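Local atomic coordinates of predicted phosphatase, HAD family (Clostridium acetobutylicum, PDB entry 3MC1), a protein that is a predicted phosphatase of the haloacid dehalogenase (HAD) family, probably a metal-dependent hydrolase, whose substrate is not established. Residues A175-Y187 / A200-I214. Numbering follows the deposited sequence.
Sequences ALKNNLPSIGVTY and ANYIVNSVDELHKKI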
loop_
_atom_site.group_PDB
_atom_site.type_symbol
_atom_site.label_atom_id
_atom_site.label_comp_id
_atom_site.label_asym_id
_atom_site.label_seq_id
_atom_site.Cartn_x
_atom_site.Cartn_y
_atom_site.Cartn_z
ATOM N N ALA A 175 3.683 -6.914 8.687
ATOM C CA ALA A 175 5.040 -6.695 9.187
ATOM C C ALA A 175 5.315 -7.646 10.344
ATOM O O ALA A 175 6.343 -8.324 10.383
ATOM C CB ALA A 175 5.203 -5.252 9.649
ATOM N N LEU A 176 4.387 -7.694 11.290
ATOM C CA LEU A 176 4.532 -8.573 12.443
ATOM C C LEU A 176 4.757 -10.010 11.991
ATOM O O LEU A 176 5.650 -10.693 12.493
ATOM C CB LEU A 176 3.284 -8.490 13.329
ATOM C CG LEU A 176 3.034 -7.128 14.000
ATOM C CD1 LEU A 176 1.654 -7.098 14.663
ATOM C CD2 LEU A 176 4.132 -6.860 15.029
ATOM N N LYS A 177 3.953 -10.460 11.032
ATOM C CA LYS A 177 4.055 -11.823 10.515
ATOM C C LYS A 177 5.384 -12.150 9.841
ATOM O O LYS A 177 5.688 -13.318 9.589
ATOM C CB LYS A 177 2.904 -12.105 9.546
ATOM C CG LYS A 177 1.557 -12.111 10.241
ATOM C CD LYS A 177 0.467 -12.679 9.357
ATOM C CE LYS A 177 -0.797 -12.931 10.162
ATOM N NZ LYS A 177 -1.868 -13.533 9.321
ATOM N N ASN A 178 6.166 -11.116 9.550
ATOM C CA ASN A 178 7.472 -11.279 8.925
ATOM C C ASN A 178 8.557 -10.838 9.906
ATOM O O ASN A 178 9.713 -10.642 9.534
ATOM C CB ASN A 178 7.549 -10.446 7.643
ATOM C CG ASN A 178 6.935 -11.152 6.455
ATOM O OD1 ASN A 178 7.533 -12.074 5.891
ATOM N ND2 ASN A 178 5.730 -10.734 6.069
ATOM N N ASN A 179 8.166 -10.674 11.164
ATOM C CA ASN A 179 9.093 -10.257 12.207
ATOM C C ASN A 179 9.779 -8.934 11.939
ATOM O O ASN A 179 10.958 -8.751 12.259
ATOM C CB ASN A 179 10.135 -11.346 12.442
ATOM C CG ASN A 179 9.525 -12.587 13.037
ATOM O OD1 ASN A 179 8.812 -12.515 14.042
ATOM N ND2 ASN A 179 9.791 -13.734 12.424
ATOM N N LEU A 180 9.028 -8.001 11.372
ATOM C CA LEU A 180 9.568 -6.689 11.072
ATOM C C LEU A 180 8.902 -5.611 11.899
ATOM O O LEU A 180 7.694 -5.652 12.142
ATOM C CB LEU A 180 9.345 -6.326 9.605
ATOM C CG LEU A 180 10.029 -7.090 8.482
ATOM C CD1 LEU A 180 9.585 -6.472 7.155
ATOM C CD2 LEU A 180 11.541 -7.005 8.641
ATOM N N PRO A 181 9.689 -4.634 12.361
ATOM C CA PRO A 181 9.064 -3.566 13.140
ATOM C C PRO A 181 8.305 -2.758 12.098
ATOM O O PRO A 181 8.642 -2.800 10.905
ATOM C CB PRO A 181 10.255 -2.808 13.712
ATOM C CG PRO A 181 11.308 -3.009 12.675
ATOM C CD PRO A 181 11.149 -4.464 12.295
ATOM N N SER A 182 7.277 -2.045 12.534
ATOM C CA SER A 182 6.491 -1.250 11.614
ATOM C C SER A 182 6.263 0.166 12.112
ATOM O O SER A 182 6.154 0.408 13.313
ATOM C CB SER A 182 5.137 -1.920 11.371
ATOM O OG SER A 182 4.438 -2.123 12.587
ATOM N N ILE A 183 6.237 1.100 11.170
ATOM C CA ILE A 183 5.946 2.486 11.468
ATOM C C ILE A 183 4.632 2.744 10.733
ATOM O O ILE A 183 4.563 2.619 9.505
ATOM C CB ILE A 183 6.982 3.462 10.897
ATOM C CG1 ILE A 183 8.373 3.190 11.475
ATOM C CG2 ILE A 183 6.550 4.898 11.239
ATOM C CD1 ILE A 183 9.441 4.153 10.947
ATOM N N GLY A 184 3.589 3.069 11.484
ATOM C CA GLY A 184 2.313 3.351 10.865
ATOM C C GLY A 184 2.196 4.852 10.679
ATOM O O GLY A 184 2.658 5.618 11.530
ATOM N N VAL A 185 1.617 5.283 9.562
ATOM C CA VAL A 185 1.441 6.713 9.321
ATOM C C VAL A 185 -0.053 7.001 9.335
ATOM O O VAL A 185 -0.845 6.193 8.852
ATOM C CB VAL A 185 2.060 7.143 7.967
ATOM C CG1 VAL A 185 3.525 6.691 7.915
ATOM C CG2 VAL A 185 1.265 6.559 6.809
ATOM N N THR A 186 -0.436 8.147 9.895
ATOM C CA THR A 186 -1.845 8.515 9.982
ATOM C C THR A 186 -2.312 9.513 8.932
ATOM O O THR A 186 -3.476 9.905 8.939
ATOM C CB THR A 186 -2.200 9.087 11.381
ATOM O OG1 THR A 186 -1.334 10.189 11.678
ATOM C CG2 THR A 186 -2.050 8.007 12.465
ATOM N N TYR A 187 -1.421 9.935 8.036
ATOM C CA TYR A 187 -1.817 10.874 6.992
ATOM C C TYR A 187 -2.461 10.116 5.836
ATOM O O TYR A 187 -2.878 10.708 4.843
ATOM C CB TYR A 187 -0.606 11.697 6.507
ATOM C CG TYR A 187 0.536 10.897 5.913
ATOM C CD1 TYR A 187 0.460 10.371 4.616
ATOM C CD2 TYR A 187 1.699 10.660 6.652
ATOM C CE1 TYR A 187 1.520 9.631 4.075
ATOM C CE2 TYR A 187 2.756 9.925 6.123
ATOM C CZ TYR A 187 2.666 9.412 4.842
ATOM O OH TYR A 187 3.710 8.660 4.358
ATOM N N ALA A 200 0.990 -1.531 15.834
ATOM C CA ALA A 200 2.025 -0.744 15.167
ATOM C C ALA A 200 3.155 -0.481 16.154
ATOM O O ALA A 200 2.922 -0.083 17.287
ATOM C CB ALA A 200 1.448 0.573 14.661
ATOM N N ASN A 201 4.384 -0.724 15.726
ATOM C CA ASN A 201 5.536 -0.520 16.590
ATOM C C ASN A 201 5.913 0.961 16.713
ATOM O O ASN A 201 6.569 1.373 17.671
ATOM C CB ASN A 201 6.709 -1.368 16.067
ATOM C CG ASN A 201 6.420 -2.867 16.117
ATOM O OD1 ASN A 201 6.403 -3.468 17.194
ATOM N ND2 ASN A 201 6.189 -3.474 14.955
ATOM N N TYR A 202 5.487 1.764 15.744
ATOM C CA TYR A 202 5.768 3.201 15.742
ATOM C C TYR A 202 4.628 3.872 14.974
ATOM O O TYR A 202 4.113 3.288 14.022
ATOM C CB TYR A 202 7.090 3.480 15.033
ATOM C CG TYR A 202 8.204 2.543 15.426
ATOM C CD1 TYR A 202 9.177 2.931 16.339
ATOM C CD2 TYR A 202 8.257 1.239 14.927
ATOM C CE1 TYR A 202 10.165 2.042 16.745
ATOM C CE2 TYR A 202 9.249 0.349 15.338
ATOM C CZ TYR A 202 10.195 0.760 16.253
ATOM O OH TYR A 202 11.157 -0.114 16.710
ATOM N N ILE A 203 4.231 5.079 15.381
ATOM C CA ILE A 203 3.141 5.797 14.711
ATOM C C ILE A 203 3.439 7.285 14.522
ATOM O O ILE A 203 3.729 7.996 15.488
ATOM C CB ILE A 203 1.819 5.659 15.498
ATOM C CG1 ILE A 203 1.482 4.178 15.701
ATOM C CG2 ILE A 203 0.690 6.328 14.737
ATOM C CD1 ILE A 203 0.223 3.929 16.509
ATOM N N VAL A 204 3.361 7.751 13.275
ATOM C CA VAL A 204 3.628 9.151 12.953
ATOM C C VAL A 204 2.473 9.792 12.186
ATOM O O VAL A 204 1.714 9.107 11.495
ATOM C CB VAL A 204 4.929 9.308 12.126
ATOM C CG1 VAL A 204 6.092 8.658 12.872
ATOM C CG2 VAL A 204 4.755 8.707 10.740
ATOM N N ASN A 205 2.348 11.110 12.298
ATOM C CA ASN A 205 1.253 11.817 11.636
ATOM C C ASN A 205 1.633 12.628 10.396
ATOM O O ASN A 205 0.772 13.261 9.784
ATOM C CB ASN A 205 0.560 12.726 12.648
ATOM C CG ASN A 205 1.529 13.657 13.337
ATOM O OD1 ASN A 205 2.144 14.516 12.701
ATOM N ND2 ASN A 205 1.683 13.486 14.647
ATOM N N SER A 206 2.905 12.612 10.018
ATOM C CA SER A 206 3.345 13.355 8.840
ATOM C C SER A 206 4.574 12.704 8.224
ATOM O O SER A 206 5.243 11.893 8.864
ATOM C CB SER A 206 3.697 14.795 9.210
ATOM O OG SER A 206 4.907 14.825 9.948
ATOM N N VAL A 207 4.876 13.077 6.983
ATOM C CA VAL A 207 6.032 12.544 6.277
ATOM C C VAL A 207 7.322 12.976 6.968
ATOM O O VAL A 207 8.298 12.228 6.998
ATOM C CB VAL A 207 6.057 13.019 4.793
ATOM C CG1 VAL A 207 7.328 12.539 4.102
ATOM C CG2 VAL A 207 4.837 12.494 4.058
ATOM N N ASP A 208 7.334 14.182 7.523
ATOM C CA ASP A 208 8.534 14.649 8.207
ATOM C C ASP A 208 8.754 13.833 9.474
ATOM O O ASP A 208 9.887 13.491 9.814
ATOM C CB ASP A 208 8.429 16.130 8.564
ATOM C CG ASP A 208 9.734 16.682 9.117
ATOM O OD1 ASP A 208 10.765 16.566 8.419
ATOM O OD2 ASP A 208 9.730 17.222 10.242
ATOM N N GLU A 209 7.665 13.532 10.173
ATOM C CA GLU A 209 7.737 12.728 11.392
ATOM C C GLU A 209 8.235 11.335 11.020
ATOM O O GLU A 209 8.951 10.692 11.787
ATOM C CB GLU A 209 6.354 12.599 12.029
ATOM C CG GLU A 209 5.813 13.862 12.672
ATOM C CD GLU A 209 6.294 14.042 14.098
ATOM O OE1 GLU A 209 5.458 14.415 14.950
ATOM O OE2 GLU A 209 7.497 13.817 14.368
ATOM N N LEU A 210 7.821 10.876 9.840
ATOM C CA LEU A 210 8.208 9.568 9.330
ATOM C C LEU A 210 9.716 9.566 9.094
ATOM O O LEU A 210 10.413 8.631 9.471
ATOM C CB LEU A 210 7.455 9.288 8.019
ATOM C CG LEU A 210 7.746 7.996 7.253
ATOM C CD1 LEU A 210 7.557 6.778 8.154
ATOM C CD2 LEU A 210 6.819 7.926 6.046
ATOM N N HIS A 211 10.212 10.636 8.484
ATOM C CA HIS A 211 11.634 10.764 8.202
ATOM C C HIS A 211 12.441 10.634 9.491
ATOM O O HIS A 211 13.356 9.817 9.581
ATOM C CB HIS A 211 11.913 12.120 7.544
ATOM C CG HIS A 211 13.317 12.278 7.046
ATOM N ND1 HIS A 211 14.420 12.156 7.867
ATOM C CD2 HIS A 211 13.800 12.540 5.810
ATOM C CE1 HIS A 211 15.518 12.331 7.156
ATOM N NE2 HIS A 211 15.171 12.566 5.903
ATOM N N LYS A 212 12.083 11.437 10.490
ATOM C CA LYS A 212 12.770 11.442 11.783
ATOM C C LYS A 212 12.780 10.071 12.438
ATOM O O LYS A 212 13.816 9.608 12.920
ATOM C CB LYS A 212 12.096 12.431 12.736
ATOM C CG LYS A 212 12.059 13.871 12.250
ATOM C CD LYS A 212 11.387 14.762 13.290
ATOM C CE LYS A 212 11.340 16.218 12.851
ATOM N NZ LYS A 212 12.696 16.788 12.662
ATOM N N LYS A 213 11.616 9.424 12.445
ATOM C CA LYS A 213 11.454 8.108 13.056
ATOM C C LYS A 213 12.289 7.025 12.390
ATOM O O LYS A 213 12.832 6.153 13.068
ATOM C CB LYS A 213 9.982 7.695 13.023
ATOM C CG LYS A 213 9.649 6.546 13.956
ATOM C CD LYS A 213 9.809 6.986 15.406
ATOM C CE LYS A 213 9.136 6.025 16.375
ATOM N NZ LYS A 213 9.218 6.534 17.771
ATOM N N ILE A 214 12.376 7.060 11.065
ATOM C CA ILE A 214 13.159 6.060 10.353
ATOM C C ILE A 214 14.605 6.129 10.818
ATOM O O ILE A 214 15.251 5.108 11.045
ATOM C CB ILE A 214 13.110 6.279 8.825
ATOM C CG1 ILE A 214 11.702 5.976 8.303
ATOM C CG2 ILE A 214 14.131 5.376 8.129
ATOM C CD1 ILE A 214 11.544 6.210 6.809
#
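Ile183 packs against Leu210 and Ile214, a worked example of how a parallel edge strand and its following helix border the sheet of the Rossmann-like HAD core. With CG1 anti to the carbonyl carbon (chi1 -61°), its two branches spread against helix 207-215: CG2 meets Leu210 CD1 at 3.8 Å, while CD1 lies 3.9 Å from Ile214 CG1, the two side chains crossing at about a right angle. Val185 CG1 packs against Val204 CG2 at 3.7 Å on the same face. Backbone bonds keep the strands in register: Gly184 N donates to Tyr202 O, Val204 N to Gly184 O (2.8 Å), and Thr186 N to Val204 O. Beyond the strand ends, Val207 CG2 makes a CH-pi contact over one face of the Tyr187 ring, and Tyr187 OH is hydrogen-bonded to Thr14 O. The outer side is looser: on the face opposite Ile183, partly exposed Ile203 meets Thr186 CG2 through CG2 at 3.9 Å, Asn205 is exposed, and Asn201 N bonds Ser182 OG weakly (3.4 Å). Pro181 CB meets the Tyr202 ring at its edge. Strand 162-166 flanks 182-185 across from strand 202-204, helix 192-198 makes the beta-alpha-beta crossover, and helix 207-215 packs beside helix 91-101 through Leu210 and Ile214.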